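Local atomic coordinates of putative ribosomal N-acetyltransferase YdaF (Bacillus subtilis, PDB entry 1NSL), a protein that probably acts as an N-acetyltransferase of the GNAT family, perhaps acetylating the N-termini of ribosomal proteins. Residues 25-30 with 100-105; 117-122 with 147-152; 40-45 with 49-54; 5-8 with 12-15. All coordinates share one frame; numbering follows the deposited sequence.

How the interactions relate
Along the chain, interaction 4 comes first, then interaction 3 nested inside the loop that interaction 1 closes, and last interaction 2. All belong to one GNAT-type alpha/beta fold with a mixed sheet. Interactions 1 and 3, centres about 14 Å apart, touch in one largely apolar cluster joining helices 21-30 and 48-65, the loop between them and strand 94-101; no other subunit touches it, so both helices are seated within the chain. Interactions 2 and 4, centres about 16 Å apart, meet where Lys117 of helix 110-124 lies against the N-terminal hairpin, and both adjoin a subunit interface of the hexamer. Interactions 1 and 2, centres about 23 Å apart, lie on opposite sides of the chain's centre.

Interaction 1: 25-30 with 100-105; sequences AELIIQ and WIAKEF
Ile28 and Leu27 on helix 21-30 meet Trp100 and Ala102 where strand 94-101 runs out, and everything that touches directly between them is apolar. Ile28 lies across the far end of the indole at about a right angle, approaching obliquely: its CG1 is 3.9 Å from both CZ2 and CH2 of Trp100. The indole reaches that far because CG of Trp100 sits between the backbone N and the carbonyl carbon (chi1 57°), which aims the six-membered ring at the helix. Leu27 comes in at the edge of the same ring, near its plane, with its CB 4.2 Å from Trp100 CH2. One branch then goes on along the loop, where CD1 of Leu27 is 4.3 Å from CB of Ala102.

The polar links run beside this patch through a third residue. Asn31 takes the carbonyl of Leu27 with its ND2 and receives a weak hydrogen bond from Lys103 N on its OD1, so one amide spans the two segments. Trp100 and Ala102 are backbone-bonded to strand 78-89, at Met82 and Cys80, and the ring of Phe40 meets the indole with planes about 55° apart.

With only aliphatic and aromatic carbon in direct touch, the seat of helix 21-30 against the strand end rests on dispersion and exclusion of water, while Asn31 adds a directional link whose Lys103 half is weak.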
# COMPACT_ATOMS: atom_id res chain seq x y z
N ALA C 25 -5.58 -10.85 -24.35
CA ALA C 25 -6.11 -12.11 -23.88
C ALA C 25 -6.51 -13.02 -25.04
O ALA C 25 -6.29 -14.23 -25.02
CB ALA C 25 -7.31 -11.85 -22.94
N GLU C 26 -7.10 -12.46 -26.07
CA GLU C 26 -7.53 -13.29 -27.18
C GLU C 26 -6.31 -13.85 -27.89
O GLU C 26 -6.24 -15.04 -28.21
CB GLU C 26 -8.41 -12.47 -28.11
CG GLU C 26 -8.79 -13.10 -29.43
CD GLU C 26 -9.72 -12.15 -30.17
OE1 GLU C 26 -9.73 -10.94 -29.80
OE2 GLU C 26 -10.45 -12.60 -31.08
N LEU C 27 -5.33 -12.99 -28.09
CA LEU C 27 -4.09 -13.43 -28.71
C LEU C 27 -3.45 -14.52 -27.84
O LEU C 27 -2.73 -15.39 -28.31
CB LEU C 27 -3.14 -12.26 -28.79
CG LEU C 27 -2.48 -11.79 -30.06
CD1 LEU C 27 -3.33 -11.97 -31.25
CD2 LEU C 27 -2.33 -10.31 -29.82
N ILE C 28 -3.74 -14.51 -26.56
CA ILE C 28 -3.06 -15.48 -25.75
C ILE C 28 -3.76 -16.82 -25.77
O ILE C 28 -3.11 -17.84 -25.65
CB ILE C 28 -2.85 -14.99 -24.33
CG1 ILE C 28 -1.63 -14.07 -24.30
CG2 ILE C 28 -2.61 -16.15 -23.42
CD1 ILE C 28 -1.41 -13.40 -22.99
N ILE C 29 -5.08 -16.81 -25.95
CA ILE C 29 -5.83 -18.05 -25.90
C ILE C 29 -5.59 -18.68 -27.23
O ILE C 29 -5.65 -19.91 -27.40
CB ILE C 29 -7.35 -17.78 -25.76
CG1 ILE C 29 -7.63 -16.89 -24.55
CG2 ILE C 29 -8.11 -19.07 -25.57
CD1 ILE C 29 -8.97 -16.17 -24.60
N GLN C 30 -5.35 -17.80 -28.19
CA GLN C 30 -5.22 -18.22 -29.57
C GLN C 30 -3.95 -19.03 -29.71
O GLN C 30 -3.92 -20.05 -30.36
CB GLN C 30 -5.19 -17.01 -30.46
CG GLN C 30 -6.05 -17.12 -31.64
CD GLN C 30 -6.78 -15.85 -31.92
OE1 GLN C 30 -6.20 -14.90 -32.48
NE2 GLN C 30 -8.05 -15.80 -31.55
N TRP C 100 7.42 -12.91 -27.55
CA TRP C 100 6.66 -13.99 -28.17
C TRP C 100 5.86 -13.35 -29.23
O TRP C 100 5.61 -12.14 -29.17
CB TRP C 100 5.72 -14.68 -27.23
CG TRP C 100 4.70 -13.86 -26.53
CD1 TRP C 100 4.82 -13.33 -25.30
CD2 TRP C 100 3.36 -13.59 -26.95
NE1 TRP C 100 3.67 -12.70 -24.93
CE2 TRP C 100 2.75 -12.85 -25.93
CE3 TRP C 100 2.62 -13.88 -28.09
CZ2 TRP C 100 1.44 -12.38 -26.02
CZ3 TRP C 100 1.30 -13.43 -28.17
CH2 TRP C 100 0.73 -12.69 -27.14
N ILE C 101 5.44 -14.14 -30.21
CA ILE C 101 4.64 -13.56 -31.25
C ILE C 101 3.51 -14.49 -31.70
O ILE C 101 3.52 -15.68 -31.42
CB ILE C 101 5.56 -13.15 -32.35
CG1 ILE C 101 4.99 -12.01 -33.15
CG2 ILE C 101 5.93 -14.35 -33.21
CD1 ILE C 101 5.67 -11.89 -34.57
N ALA C 102 2.46 -13.94 -32.29
CA ALA C 102 1.32 -14.77 -32.73
C ALA C 102 1.70 -15.42 -34.04
O ALA C 102 2.45 -14.86 -34.87
CB ALA C 102 0.11 -13.95 -32.92
N LYS C 103 1.18 -16.61 -34.25
CA LYS C 103 1.72 -17.37 -35.35
C LYS C 103 1.64 -16.64 -36.67
O LYS C 103 2.60 -16.58 -37.44
CB LYS C 103 1.06 -18.73 -35.41
CG LYS C 103 2.00 -19.87 -35.13
CD LYS C 103 1.68 -20.98 -36.14
CE LYS C 103 2.69 -22.11 -36.16
NZ LYS C 103 2.11 -23.16 -37.04
N GLU C 104 0.49 -16.05 -36.92
CA GLU C 104 0.21 -15.39 -38.17
C GLU C 104 1.19 -14.33 -38.49
O GLU C 104 1.12 -13.75 -39.55
CB GLU C 104 -1.11 -14.70 -37.97
CG GLU C 104 -1.85 -15.40 -36.86
CD GLU C 104 -2.87 -14.53 -36.19
OE1 GLU C 104 -2.50 -13.63 -35.39
OE2 GLU C 104 -4.05 -14.78 -36.49
N PHE C 105 2.09 -14.05 -37.56
CA PHE C 105 3.01 -12.96 -37.74
C PHE C 105 4.37 -13.54 -37.73
O PHE C 105 5.34 -12.85 -37.70
CB PHE C 105 2.82 -11.98 -36.59
CG PHE C 105 1.62 -11.12 -36.76
CD1 PHE C 105 0.41 -11.47 -36.21
CD2 PHE C 105 1.68 -9.98 -37.52
CE1 PHE C 105 -0.71 -10.68 -36.38
CE2 PHE C 105 0.56 -9.20 -37.71
CZ PHE C 105 -0.64 -9.55 -37.15

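Interaction 2: 117-122 with 147-152; sequences KLITYA and ERIGFL
Ile119 turns CG1 to the side of its backbone N, anti to the carbonyl carbon (chi1 -71°), and the extended second torsion (chi2 173°) carries CD1 straight out from helix 110-124. Phe151 does the matching thing from the other segment: its CG also lies beside the backbone N (chi1 -74°), which swings the ring back toward the helix, although the bond leaving its CA does not itself aim there. The two side chains therefore come from opposite directions and meet end to edge. CD1 of Ile119 lies in the plane of the phenyl ring, at its rim, 3.8 Å from Phe151 CZ and equally far from CE1. CG2 of Ile149 is 4.3 Å from the same Ile119 CD1 and, like it, lies in the plane of the Phe151 ring, at the edge.

The backbones stay well apart, with 10.1 Å between CA of Ile119 and CA of Ile149. Between Ile149 and Phe151 the chain turns at Gly150, whose phi is positive, and swings into strand 152-163.

Helix 110-124 connects the adjacent parallel strands 94-101 and 130-136, a beta-alpha-beta crossover, and Ile119 packs it against the end of helix 140-149. Ile149 also packs on Thr112 and Arg116 of helix 110-124, while Phe151 reaches down to the sheet, touching Val131 and Ile133 of strand 130-136 and Tyr173 and Leu175 of strand 166-176.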
# COMPACT_ATOMS: atom_id res chain seq x y z
N LYS C 117 16.18 -2.68 -31.44
CA LYS C 117 15.91 -1.43 -30.76
C LYS C 117 16.14 -1.59 -29.26
O LYS C 117 16.76 -0.71 -28.63
CB LYS C 117 14.50 -0.90 -31.00
CG LYS C 117 14.30 -0.17 -32.31
CD LYS C 117 15.22 1.04 -32.55
CE LYS C 117 15.11 1.43 -34.03
NZ LYS C 117 16.32 1.91 -34.74
N LEU C 118 15.66 -2.72 -28.70
CA LEU C 118 15.69 -2.97 -27.25
C LEU C 118 17.10 -3.01 -26.72
O LEU C 118 17.40 -2.50 -25.66
CB LEU C 118 15.00 -4.27 -26.92
CG LEU C 118 14.75 -4.54 -25.43
CD1 LEU C 118 14.45 -3.25 -24.73
CD2 LEU C 118 13.56 -5.55 -25.17
N ILE C 119 17.98 -3.61 -27.51
CA ILE C 119 19.33 -3.77 -27.12
C ILE C 119 19.93 -2.39 -27.11
O ILE C 119 20.42 -1.91 -26.06
CB ILE C 119 19.99 -4.71 -28.09
CG1 ILE C 119 19.39 -6.09 -27.80
CG2 ILE C 119 21.56 -4.66 -27.96
CD1 ILE C 119 19.77 -7.15 -28.74
N THR C 120 19.85 -1.72 -28.26
CA THR C 120 20.39 -0.39 -28.33
C THR C 120 20.13 0.36 -26.99
O THR C 120 21.03 0.87 -26.35
CB THR C 120 19.77 0.40 -29.52
OG1 THR C 120 20.20 -0.15 -30.79
CG2 THR C 120 20.29 1.86 -29.53
N TYR C 121 18.87 0.38 -26.60
CA TYR C 121 18.44 1.02 -25.40
C TYR C 121 19.13 0.42 -24.23
O TYR C 121 19.56 1.11 -23.32
CB TYR C 121 16.94 0.82 -25.23
CG TYR C 121 16.42 1.23 -23.89
CD1 TYR C 121 16.21 2.58 -23.60
CD2 TYR C 121 16.11 0.28 -22.92
CE1 TYR C 121 15.71 2.97 -22.36
CE2 TYR C 121 15.63 0.67 -21.67
CZ TYR C 121 15.43 2.02 -21.39
OH TYR C 121 14.93 2.41 -20.15
N ALA C 122 19.27 -0.89 -24.23
CA ALA C 122 19.84 -1.51 -23.07
C ALA C 122 21.25 -1.03 -22.94
O ALA C 122 21.65 -0.62 -21.85
CB ALA C 122 19.81 -2.91 -23.22
N GLU C 147 21.09 -15.74 -32.26
CA GLU C 147 22.17 -16.14 -33.15
C GLU C 147 22.30 -15.24 -34.37
O GLU C 147 23.39 -15.09 -34.88
CB GLU C 147 22.02 -17.59 -33.59
CG GLU C 147 22.15 -18.66 -32.50
CD GLU C 147 21.69 -20.07 -32.95
OE1 GLU C 147 22.51 -21.01 -32.99
OE2 GLU C 147 20.51 -20.27 -33.28
N ARG C 148 21.19 -14.65 -34.80
CA ARG C 148 21.09 -13.76 -35.95
C ARG C 148 21.67 -12.43 -35.47
O ARG C 148 22.48 -11.84 -36.14
CB ARG C 148 19.61 -13.64 -36.44
CG ARG C 148 19.32 -13.00 -37.78
CD ARG C 148 18.44 -11.78 -37.71
NE ARG C 148 17.22 -11.75 -38.54
CZ ARG C 148 17.03 -10.97 -39.60
NH1 ARG C 148 17.98 -10.18 -40.04
NH2 ARG C 148 15.90 -10.99 -40.25
N ILE C 149 21.34 -11.95 -34.30
CA ILE C 149 21.98 -10.71 -33.89
C ILE C 149 23.47 -10.88 -33.41
O ILE C 149 24.18 -9.90 -33.11
CB ILE C 149 21.13 -10.04 -32.82
CG1 ILE C 149 19.81 -9.56 -33.38
CG2 ILE C 149 21.85 -8.86 -32.13
CD1 ILE C 149 18.79 -9.47 -32.28
N GLY C 150 23.96 -12.11 -33.32
CA GLY C 150 25.30 -12.29 -32.80
C GLY C 150 25.61 -12.43 -31.31
O GLY C 150 26.74 -12.13 -30.88
N PHE C 151 24.65 -12.90 -30.51
CA PHE C 151 24.92 -13.29 -29.12
C PHE C 151 25.80 -14.57 -29.17
O PHE C 151 25.97 -15.16 -30.22
CB PHE C 151 23.59 -13.69 -28.41
CG PHE C 151 22.66 -12.53 -28.04
CD1 PHE C 151 22.32 -11.55 -28.95
CD2 PHE C 151 22.15 -12.44 -26.79
CE1 PHE C 151 21.50 -10.49 -28.60
CE2 PHE C 151 21.29 -11.39 -26.43
CZ PHE C 151 20.95 -10.43 -27.34
N LEU C 152 26.33 -15.01 -28.04
CA LEU C 152 27.07 -16.26 -28.01
C LEU C 152 26.35 -17.17 -27.01
O LEU C 152 25.89 -16.71 -25.97
CB LEU C 152 28.50 -16.03 -27.57
CG LEU C 152 29.50 -15.14 -28.39
CD1 LEU C 152 30.89 -14.88 -27.70
CD2 LEU C 152 29.78 -15.66 -29.83

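Interaction 3: 40-45 with 49-54; sequences FFAENP and DTYRET
Tyr51 has three carbon neighbours round its OH: Phe40 CZ is 4.1 Å from Tyr51 OH, Ala42 CB is 4.3 Å from Tyr51 OH, and Ile28 CD1 of helix 21-30 also packs on it. The hydroxyl arrives at the edge of the Phe40 ring, near its plane, and the two side chains approach from opposite directions. Phe40 puts CG anti to its backbone N (chi1 160°), while Tyr51 has its own CG beside the N (chi1 -74°), a turn that brings the phenol round to the loop.

The charged chemistry sits on another side of the helix. Arg52 NH2 makes a salt bridge with Asp49 OD2 at 3.0 Å, the oxygen lying at the edge of the guanidinium and in its plane; the N-H...O angle of 123° makes it a weak hydrogen bond. NH1 of the same guanidinium has Glu22 OE2 as a second acidic partner, which probably helps to hold the group's rotation. At the start of the helix, Thr50 N is hydrogen-bonded to Ser47 OG.

Residues 40-45 lie in the loop that connects helix 21-30 to helix 48-65, which has a wider pi-type turn at 51-54. Tyr51, on helix 48-65, packs against Ala21 and Leu24 of helix 21-30 and, within its own helix, Ile56 and Trp59, while Phe40 also rests on Leu35.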
# COMPACT_ATOMS: atom_id res chain seq x y z
N PHE C 40 6.78 -17.92 -21.80
CA PHE C 40 5.81 -16.99 -21.22
C PHE C 40 4.55 -17.76 -20.93
O PHE C 40 3.70 -17.92 -21.80
CB PHE C 40 5.50 -15.80 -22.12
CG PHE C 40 4.22 -15.10 -21.80
CD1 PHE C 40 4.22 -13.72 -21.51
CD2 PHE C 40 3.02 -15.79 -21.81
CE1 PHE C 40 3.00 -13.03 -21.20
CE2 PHE C 40 1.82 -15.13 -21.54
CZ PHE C 40 1.81 -13.73 -21.22
N PHE C 41 4.44 -18.27 -19.71
CA PHE C 41 3.30 -19.12 -19.37
C PHE C 41 2.24 -18.45 -18.49
O PHE C 41 2.55 -17.99 -17.39
CB PHE C 41 3.81 -20.39 -18.67
N ALA C 42 1.00 -18.35 -18.96
CA ALA C 42 -0.03 -17.98 -17.99
C ALA C 42 -0.30 -19.24 -17.13
O ALA C 42 -0.44 -19.12 -15.90
CB ALA C 42 -1.32 -17.43 -18.62
N GLU C 43 -0.27 -20.43 -17.75
CA GLU C 43 -0.55 -21.73 -17.07
C GLU C 43 -2.07 -21.85 -16.83
O GLU C 43 -2.73 -22.80 -17.28
CB GLU C 43 0.25 -21.87 -15.74
N ASN C 44 -2.59 -20.89 -16.08
CA ASN C 44 -4.02 -20.67 -15.98
C ASN C 44 -4.03 -19.32 -16.68
O ASN C 44 -3.84 -18.25 -16.05
CB ASN C 44 -4.49 -20.55 -14.53
N PRO C 45 -4.31 -19.40 -17.98
CA PRO C 45 -4.10 -18.30 -18.91
C PRO C 45 -4.98 -17.12 -18.62
O PRO C 45 -5.57 -16.98 -17.56
CB PRO C 45 -4.47 -18.90 -20.27
CG PRO C 45 -4.72 -20.37 -20.01
CD PRO C 45 -5.05 -20.53 -18.57
N ASP C 49 -10.42 -9.42 -17.94
CA ASP C 49 -10.50 -8.61 -16.75
C ASP C 49 -9.19 -8.61 -15.98
O ASP C 49 -8.70 -7.59 -15.59
CB ASP C 49 -11.62 -9.13 -15.86
CG ASP C 49 -12.96 -8.63 -16.30
OD1 ASP C 49 -13.74 -8.22 -15.43
OD2 ASP C 49 -13.32 -8.58 -17.50
N THR C 50 -8.63 -9.77 -15.75
CA THR C 50 -7.39 -9.84 -15.02
C THR C 50 -6.30 -9.00 -15.66
O THR C 50 -5.66 -8.22 -14.96
CB THR C 50 -6.96 -11.30 -14.78
OG1 THR C 50 -8.00 -12.00 -14.03
CG2 THR C 50 -5.72 -11.34 -13.87
N TYR C 51 -6.10 -9.09 -16.98
CA TYR C 51 -5.10 -8.22 -17.61
C TYR C 51 -5.42 -6.75 -17.47
O TYR C 51 -4.53 -5.91 -17.34
CB TYR C 51 -4.86 -8.56 -19.09
CG TYR C 51 -4.09 -9.79 -19.25
CD1 TYR C 51 -4.73 -11.01 -19.50
CD2 TYR C 51 -2.74 -9.79 -19.07
CE1 TYR C 51 -4.00 -12.17 -19.62
CE2 TYR C 51 -2.02 -10.95 -19.17
CZ TYR C 51 -2.64 -12.11 -19.44
OH TYR C 51 -1.89 -13.23 -19.55
N ARG C 52 -6.70 -6.43 -17.50
CA ARG C 52 -7.09 -5.05 -17.38
C ARG C 52 -6.92 -4.53 -15.98
O ARG C 52 -6.50 -3.39 -15.77
CB ARG C 52 -8.54 -4.89 -17.75
CG ARG C 52 -8.94 -3.48 -18.05
CD ARG C 52 -10.26 -3.33 -18.84
NE ARG C 52 -11.10 -4.50 -18.61
CZ ARG C 52 -11.57 -5.28 -19.56
NH1 ARG C 52 -11.34 -5.00 -20.84
NH2 ARG C 52 -12.29 -6.33 -19.23
N GLU C 53 -7.25 -5.32 -14.99
CA GLU C 53 -7.27 -4.71 -13.67
C GLU C 53 -5.99 -4.85 -12.86
O GLU C 53 -5.70 -4.05 -11.97
CB GLU C 53 -8.49 -5.21 -12.88
CG GLU C 53 -9.84 -4.84 -13.49
CD GLU C 53 -10.89 -5.90 -13.17
OE1 GLU C 53 -10.63 -6.72 -12.25
OE2 GLU C 53 -11.97 -5.97 -13.82
N THR C 54 -5.21 -5.85 -13.21
CA THR C 54 -4.08 -6.26 -12.44
C THR C 54 -2.84 -6.40 -13.26
O THR C 54 -1.84 -5.72 -13.03
CB THR C 54 -4.41 -7.60 -11.86
OG1 THR C 54 -5.42 -7.40 -10.86
CG2 THR C 54 -3.26 -8.15 -11.10

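Interaction 4: 5-8 with 12-15; sequences CKVN and TIRL
Cys5 and Ile13 exchange two backbone hydrogen bonds: Cys5 N donates to Ile13 O at 2.9 Å, and Ile13 N returns one to Cys5 O, also 2.9 Å, the second the straighter (161° against 144° at the hydrogen) and falling on a lone pair of the carbonyl. Both donors lie in the plane of the carbonyl they bond. The CA of Thr12 adds a CH...O contact, 3.3 Å from Cys5 O. This is an antiparallel beta hairpin, with Cys5 and Ile13 a hydrogen-bonded pair and Lys6 and Thr12 the next, non-hydrogen-bonded one; toward the turn, Val7 and Asn8 both face Ile11 in a classic beta bulge, and strand 11-15 is backbone-bonded on its other side to strand 69-75. On the face carrying Cys5 and Ile13, their CB atoms are 3.7 Å apart. Val7 crosses Ile13 at about a right angle, and its CG2 is 3.6 Å from Ile13 CG1. With CG1 of Val7 anti to the backbone N (chi1 -177°), CG2 is the branch left to reach Ile13. Cys5 and Val7 also meet Lys117 of helix 110-124, and in a neighbouring subunit Met2 packs on Cys5 and Phe3 on Ile13.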
# COMPACT_ATOMS: atom_id res chain seq x y z
N CYS C 5 7.98 3.49 -29.81
CA CYS C 5 9.26 3.26 -30.39
C CYS C 5 9.05 2.85 -31.80
O CYS C 5 8.46 1.80 -32.08
CB CYS C 5 9.98 2.15 -29.65
SG CYS C 5 11.58 1.98 -30.44
N LYS C 6 9.47 3.70 -32.73
CA LYS C 6 9.33 3.27 -34.12
C LYS C 6 10.53 2.44 -34.54
O LYS C 6 11.61 2.91 -34.64
CB LYS C 6 9.08 4.41 -35.06
CG LYS C 6 8.95 3.90 -36.47
CD LYS C 6 8.12 4.83 -37.32
CE LYS C 6 8.43 4.65 -38.81
NZ LYS C 6 7.80 5.70 -39.66
N VAL C 7 10.30 1.15 -34.71
CA VAL C 7 11.36 0.24 -35.00
C VAL C 7 11.69 0.46 -36.42
O VAL C 7 12.84 0.71 -36.78
CB VAL C 7 10.85 -1.18 -34.84
CG1 VAL C 7 11.97 -2.17 -35.06
CG2 VAL C 7 10.26 -1.33 -33.46
N ASN C 8 10.65 0.38 -37.24
CA ASN C 8 10.70 0.74 -38.65
C ASN C 8 9.28 1.04 -39.14
O ASN C 8 8.36 1.05 -38.35
CB ASN C 8 11.40 -0.34 -39.47
CG ASN C 8 10.58 -1.58 -39.63
OD1 ASN C 8 9.36 -1.51 -39.78
ND2 ASN C 8 11.24 -2.73 -39.59
N THR C 12 6.02 -1.15 -34.40
CA THR C 12 6.17 -0.22 -33.30
C THR C 12 6.10 -0.92 -31.95
O THR C 12 5.45 -1.96 -31.83
CB THR C 12 5.19 0.95 -33.41
OG1 THR C 12 3.85 0.46 -33.53
CG2 THR C 12 5.38 1.68 -34.72
N ILE C 13 6.83 -0.38 -30.96
CA ILE C 13 6.89 -0.96 -29.63
C ILE C 13 6.22 -0.01 -28.67
O ILE C 13 6.48 1.20 -28.74
CB ILE C 13 8.34 -1.15 -29.19
CG1 ILE C 13 9.07 -2.06 -30.17
CG2 ILE C 13 8.40 -1.75 -27.83
CD1 ILE C 13 10.46 -2.45 -29.74
N ARG C 14 5.37 -0.49 -27.76
CA ARG C 14 4.79 0.46 -26.78
C ARG C 14 4.38 -0.19 -25.49
O ARG C 14 4.22 -1.39 -25.42
CB ARG C 14 3.62 1.19 -27.38
CG ARG C 14 2.34 0.48 -27.29
CD ARG C 14 1.22 1.31 -27.89
NE ARG C 14 0.05 0.56 -28.36
CZ ARG C 14 -0.71 -0.24 -27.62
NH1 ARG C 14 -0.44 -0.47 -26.35
NH2 ARG C 14 -1.76 -0.82 -28.17
N LEU C 15 4.30 0.59 -24.42
CA LEU C 15 3.88 -0.01 -23.16
C LEU C 15 2.50 -0.41 -23.46
O LEU C 15 1.88 0.22 -24.28
CB LEU C 15 3.81 1.00 -22.04
CG LEU C 15 4.96 1.13 -21.03
CD1 LEU C 15 4.60 2.29 -20.05
CD2 LEU C 15 5.15 -0.12 -20.24